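Local structure of member of DUF4221 family (Bacteroides vulgatus, 3S9J) at residues F201-L212 and G215-D226. The protein is of unknown function but folds as a six-bladed beta-propeller of the DUF4221 family and binds sodium ions in the crystal. Sequence-based numbering, arbitrary orientation.
With FMT (formic acid), chain H.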
loop_
_atom_site.group_PDB
_atom_site.type_symbol
_atom_site.label_atom_id
_atom_site.label_comp_id
_atom_site.label_asym_id
_atom_site.label_seq_id
_atom_site.Cartn_x
_atom_site.Cartn_y
_atom_site.Cartn_z
ATOM N N PHE A 201 -7.044 -2.612 5.532
ATOM C CA PHE A 201 -5.965 -1.984 6.276
ATOM C C PHE A 201 -4.723 -1.837 5.436
ATOM O O PHE A 201 -4.514 -2.593 4.488
ATOM C CB PHE A 201 -5.618 -2.738 7.566
ATOM C CG PHE A 201 -5.042 -4.126 7.367
ATOM C CD1 PHE A 201 -5.871 -5.233 7.263
ATOM C CD2 PHE A 201 -3.670 -4.327 7.381
ATOM C CE1 PHE A 201 -5.348 -6.516 7.141
ATOM C CE2 PHE A 201 -3.135 -5.612 7.256
ATOM C CZ PHE A 201 -3.967 -6.695 7.118
ATOM N N SER A 202 -3.908 -0.859 5.801
ATOM C CA SER A 202 -2.572 -0.675 5.269
ATOM C C SER A 202 -1.589 -1.128 6.330
ATOM O O SER A 202 -1.914 -1.193 7.520
ATOM C CB SER A 202 -2.375 0.811 4.900
ATOM O OG SER A 202 -1.034 1.133 4.511
ATOM N N TYR A 203 -0.375 -1.473 5.928
ATOM C CA TYR A 203 0.622 -1.892 6.917
ATOM C C TYR A 203 1.999 -1.543 6.378
ATOM O O TYR A 203 2.186 -1.320 5.180
ATOM C CB TYR A 203 0.509 -3.401 7.243
ATOM C CG TYR A 203 0.814 -4.323 6.090
ATOM C CD1 TYR A 203 -0.168 -4.679 5.196
ATOM C CD2 TYR A 203 2.090 -4.823 5.898
ATOM C CE1 TYR A 203 0.082 -5.500 4.100
ATOM C CE2 TYR A 203 2.377 -5.646 4.832
ATOM C CZ TYR A 203 1.385 -5.977 3.918
ATOM O OH TYR A 203 1.653 -6.793 2.859
ATOM N N ASP A 204 2.958 -1.508 7.273
ATOM C CA ASP A 204 4.342 -1.408 6.888
ATOM C C ASP A 204 5.181 -2.171 7.902
ATOM O O ASP A 204 4.713 -2.499 8.993
ATOM C CB ASP A 204 4.792 0.050 6.780
ATOM C CG ASP A 204 5.889 0.269 5.723
ATOM O OD1 ASP A 204 6.541 -0.715 5.280
ATOM O OD2 ASP A 204 6.076 1.442 5.313
ATOM N N TYR A 205 6.414 -2.464 7.512
ATOM C CA TYR A 205 7.310 -3.259 8.335
ATOM C C TYR A 205 8.618 -2.504 8.538
ATOM O O TYR A 205 9.247 -2.093 7.587
ATOM C CB TYR A 205 7.569 -4.634 7.721
ATOM C CG TYR A 205 8.193 -5.614 8.716
ATOM C CD1 TYR A 205 7.412 -6.265 9.653
ATOM C CD2 TYR A 205 9.564 -5.891 8.710
ATOM C CE1 TYR A 205 7.951 -7.139 10.552
ATOM C CE2 TYR A 205 10.111 -6.778 9.618
ATOM C CZ TYR A 205 9.300 -7.401 10.527
ATOM O OH TYR A 205 9.827 -8.304 11.422
ATOM N N ASN A 206 8.995 -2.352 9.794
ATOM C CA ASN A 206 10.180 -1.623 10.232
ATOM C C ASN A 206 11.242 -2.680 10.527
ATOM O O ASN A 206 11.154 -3.395 11.521
ATOM C CB ASN A 206 9.768 -0.817 11.480
ATOM C CG ASN A 206 10.938 -0.234 12.269
ATOM O OD1 ASN A 206 12.094 -0.626 12.103
ATOM N ND2 ASN A 206 10.621 0.703 13.156
ATOM N N TYR A 207 12.206 -2.818 9.627
ATOM C CA TYR A 207 13.228 -3.869 9.759
ATOM C C TYR A 207 14.226 -3.575 10.865
ATOM O O TYR A 207 14.776 -4.491 11.460
ATOM C CB TYR A 207 13.958 -4.116 8.446
ATOM C CG TYR A 207 13.115 -4.862 7.412
ATOM C CD1 TYR A 207 13.025 -6.262 7.442
ATOM C CD2 TYR A 207 12.443 -4.181 6.405
ATOM C CE1 TYR A 207 12.278 -6.952 6.517
ATOM C CE2 TYR A 207 11.672 -4.865 5.466
ATOM C CZ TYR A 207 11.616 -6.259 5.518
ATOM O OH TYR A 207 10.869 -6.966 4.601
ATOM N N LYS A 208 14.448 -2.298 11.142
ATOM C CA LYS A 208 15.325 -1.895 12.250
ATOM C C LYS A 208 14.887 -2.532 13.567
ATOM O O LYS A 208 15.711 -3.052 14.330
ATOM C CB LYS A 208 15.306 -0.365 12.379
ATOM C CG LYS A 208 16.158 0.240 13.534
ATOM C CD LYS A 208 15.753 1.722 13.751
ATOM C CE LYS A 208 16.212 2.286 15.076
ATOM N NZ LYS A 208 17.546 2.926 14.959
ATOM N N GLU A 209 13.591 -2.460 13.859
ATOM C CA GLU A 209 13.055 -2.957 15.132
ATOM C C GLU A 209 12.273 -4.254 14.972
ATOM O O GLU A 209 11.703 -4.732 15.949
ATOM C CB GLU A 209 12.138 -1.909 15.788
ATOM C CG GLU A 209 12.786 -0.568 16.061
ATOM C CD GLU A 209 13.901 -0.645 17.107
ATOM O OE1 GLU A 209 13.980 -1.654 17.836
ATOM O OE2 GLU A 209 14.686 0.314 17.195
ATOM N N SER A 210 12.236 -4.810 13.761
ATOM C CA SER A 210 11.460 -6.023 13.469
ATOM C C SER A 210 10.016 -5.849 13.940
ATOM O O SER A 210 9.482 -6.622 14.759
ATOM C CB SER A 210 12.147 -7.255 14.092
ATOM O OG SER A 210 13.286 -7.563 13.314
ATOM N N ARG A 211 9.393 -4.798 13.409
ATOM C CA ARG A 211 8.153 -4.277 13.947
ATOM C C ARG A 211 7.136 -4.048 12.819
ATOM O O ARG A 211 7.413 -3.354 11.851
ATOM C CB ARG A 211 8.452 -2.964 14.690
ATOM C CG ARG A 211 7.271 -2.209 15.222
ATOM C CD ARG A 211 7.723 -1.062 16.116
ATOM N NE ARG A 211 8.222 -1.586 17.389
ATOM C CZ ARG A 211 9.090 -0.979 18.184
ATOM N NH1 ARG A 211 9.586 0.211 17.873
ATOM N NH2 ARG A 211 9.468 -1.579 19.302
ATOM N N LEU A 212 5.958 -4.632 13.002
ATOM C CA LEU A 212 4.853 -4.547 12.065
ATOM C C LEU A 212 3.861 -3.543 12.610
ATOM O O LEU A 212 3.501 -3.598 13.782
ATOM C CB LEU A 212 4.163 -5.884 11.958
ATOM C CG LEU A 212 2.891 -5.982 11.106
ATOM C CD1 LEU A 212 3.176 -5.649 9.630
ATOM C CD2 LEU A 212 2.305 -7.402 11.256
ATOM N N GLY A 215 -2.705 -0.229 10.066
ATOM C CA GLY A 215 -3.690 0.837 10.214
ATOM C C GLY A 215 -4.954 0.511 9.433
ATOM O O GLY A 215 -4.990 0.644 8.213
ATOM N N PHE A 216 -5.990 0.073 10.151
ATOM C CA PHE A 216 -7.306 -0.148 9.557
ATOM C C PHE A 216 -7.844 1.187 9.079
ATOM O O PHE A 216 -7.767 2.177 9.776
ATOM C CB PHE A 216 -8.295 -0.828 10.545
ATOM C CG PHE A 216 -8.086 -2.302 10.657
ATOM C CD1 PHE A 216 -8.711 -3.171 9.778
ATOM C CD2 PHE A 216 -7.198 -2.807 11.585
ATOM C CE1 PHE A 216 -8.478 -4.515 9.837
ATOM C CE2 PHE A 216 -6.931 -4.146 11.641
ATOM C CZ PHE A 216 -7.590 -5.018 10.786
ATOM N N PHE A 217 -8.319 1.204 7.843
ATOM C CA PHE A 217 -8.822 2.432 7.244
ATOM C C PHE A 217 -9.922 3.069 8.104
ATOM O O PHE A 217 -10.005 4.292 8.205
ATOM C CB PHE A 217 -9.353 2.174 5.841
ATOM C CG PHE A 217 -8.347 1.534 4.892
ATOM C CD1 PHE A 217 -6.994 1.864 4.935
ATOM C CD2 PHE A 217 -8.777 0.625 3.930
ATOM C CE1 PHE A 217 -6.083 1.278 4.013
ATOM C CE2 PHE A 217 -7.875 0.029 3.042
ATOM C CZ PHE A 217 -6.544 0.378 3.086
ATOM N N GLY A 218 -10.740 2.248 8.735
ATOM C CA GLY A 218 -11.876 2.766 9.506
ATOM C C GLY A 218 -11.632 3.003 10.979
ATOM O O GLY A 218 -12.589 3.176 11.721
ATOM N N TYR A 219 -10.377 3.031 11.422
ATOM C CA TYR A 219 -10.080 3.052 12.854
ATOM C C TYR A 219 -9.047 4.095 13.251
ATOM O O TYR A 219 -8.024 4.255 12.602
ATOM C CB TYR A 219 -9.602 1.664 13.293
ATOM C CG TYR A 219 -9.690 1.337 14.774
ATOM C CD1 TYR A 219 -10.761 1.766 15.557
ATOM C CD2 TYR A 219 -8.727 0.544 15.378
ATOM C CE1 TYR A 219 -10.849 1.412 16.908
ATOM C CE2 TYR A 219 -8.799 0.193 16.724
ATOM C CZ TYR A 219 -9.857 0.625 17.481
ATOM O OH TYR A 219 -9.925 0.255 18.807
ATOM N N ASP A 220 -9.304 4.763 14.376
ATOM C CA ASP A 220 -8.416 5.782 14.925
ATOM C C ASP A 220 -7.042 5.271 15.337
ATOM O O ASP A 220 -6.106 6.042 15.381
ATOM C CB ASP A 220 -9.014 6.381 16.194
ATOM C CG ASP A 220 -10.176 7.284 15.942
ATOM O OD1 ASP A 220 -10.657 7.411 14.807
ATOM O OD2 ASP A 220 -10.570 7.917 16.923
ATOM N N SER A 221 -6.922 3.989 15.665
ATOM C CA SER A 221 -5.701 3.494 16.281
ATOM C C SER A 221 -4.893 2.601 15.353
ATOM O O SER A 221 -5.446 1.899 14.501
ATOM C CB SER A 221 -6.015 2.748 17.585
ATOM O OG SER A 221 -6.488 3.647 18.571
ATOM N N LEU A 222 -3.585 2.663 15.531
ATOM C CA LEU A 222 -2.650 1.745 14.880
ATOM C C LEU A 222 -2.370 0.533 15.763
ATOM O O LEU A 222 -2.278 0.640 16.983
ATOM C CB LEU A 222 -1.315 2.437 14.603
ATOM C CG LEU A 222 -1.311 3.608 13.634
ATOM C CD1 LEU A 222 0.092 4.251 13.626
ATOM C CD2 LEU A 222 -1.746 3.123 12.223
HETATM N N MSE A 223 -2.170 -0.606 15.104
HETATM C CA MSE A 223 -1.868 -1.874 15.742
HETATM C C MSE A 223 -0.407 -2.167 15.487
HETATM O O MSE A 223 0.068 -2.050 14.346
HETATM C CB MSE A 223 -2.722 -2.950 15.078
HETATM C CG MSE A 223 -2.789 -4.247 15.791
HETATM SE SE MSE A 223 -3.569 -5.547 14.584
HETATM C CE MSE A 223 -1.920 -6.133 13.809
ATOM N N VAL A 224 0.317 -2.540 16.542
ATOM C CA VAL A 224 1.754 -2.766 16.450
ATOM C C VAL A 224 2.123 -4.079 17.123
ATOM O O VAL A 224 1.602 -4.409 18.183
ATOM C CB VAL A 224 2.548 -1.615 17.106
ATOM C CG1 VAL A 224 4.088 -1.882 17.072
ATOM C CG2 VAL A 224 2.172 -0.264 16.492
ATOM N N THR A 225 3.025 -4.829 16.501
ATOM C CA THR A 225 3.558 -6.034 17.114
ATOM C C THR A 225 5.019 -6.228 16.726
ATOM O O THR A 225 5.395 -5.990 15.596
ATOM C CB THR A 225 2.743 -7.311 16.749
ATOM O OG1 THR A 225 3.303 -8.453 17.434
ATOM C CG2 THR A 225 2.724 -7.549 15.297
ATOM N N ASP A 226 5.825 -6.641 17.696
ATOM C CA ASP A 226 7.262 -6.909 17.513
ATOM C C ASP A 226 7.618 -8.395 17.430
ATOM O O ASP A 226 8.783 -8.735 17.154
ATOM C CB ASP A 226 8.052 -6.304 18.681
ATOM C CG ASP A 226 7.934 -4.811 18.746
ATOM O OD1 ASP A 226 7.599 -4.184 17.721
ATOM O OD2 ASP A 226 8.188 -4.255 19.815
HETATM C C FMT H . 13.159 -9.689 10.198
HETATM O O1 FMT H . 12.340 -8.979 10.788
HETATM O O2 FMT H . 13.535 -9.495 9.036
HETATM O O HOH W 1 11.012 -7.145 17.218
#
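Phe201 and Phe216 face each other as an antiparallel non-hydrogen-bonded pair, their side chains on the same face of the sheet. Phe201 CB lies over one face of the Phe216 ring, 4.0 Å from its centroid, a CH-pi contact; the two rings meet obliquely, planes 48° apart, with Phe201 CD1 3.7 Å from Phe216 CE1. Met166 of strand 165-171 touches both side chains. Phe217, where the chain turns after Phe216, lays one face of its ring over the backbone N of Phe201, offset toward the rim; on the other side of the pair Ser202 and Gly215 exchange two backbone hydrogen bonds. At the far end Leu212 and Thr225 exchange another two, Leu212 CB and CD2 both meet Thr225 CG2, and Val224 CA approaches Leu212 O in a CA-H...O contact (3.3 Å). Beyond them Arg211, bent at its third torsion (-73°), grips the Asp226 carboxylate side-on: NE reaches OD1 at 2.7 Å and NH2 reaches OD2 at 3.0 Å. Each oxygen is met on its syn side and lies close to the guanidinium plane, while the carboxylate is twisted out of it. Arg232 forms a second salt bridge to OD2. A leucine in place of Arg211 would probably leave OD1 of Asp226 without its charged mate and the carboxylate, though still bridged to Arg232, freer to turn. Ser210 and Arg211 facing Asn206 form a G1 beta bulge in the first hairpin. The successive antiparallel hairpins 201-206/211-216 and 211-216/221-225, completed by strand 231-235, build the four-stranded meander of one beta-propeller blade.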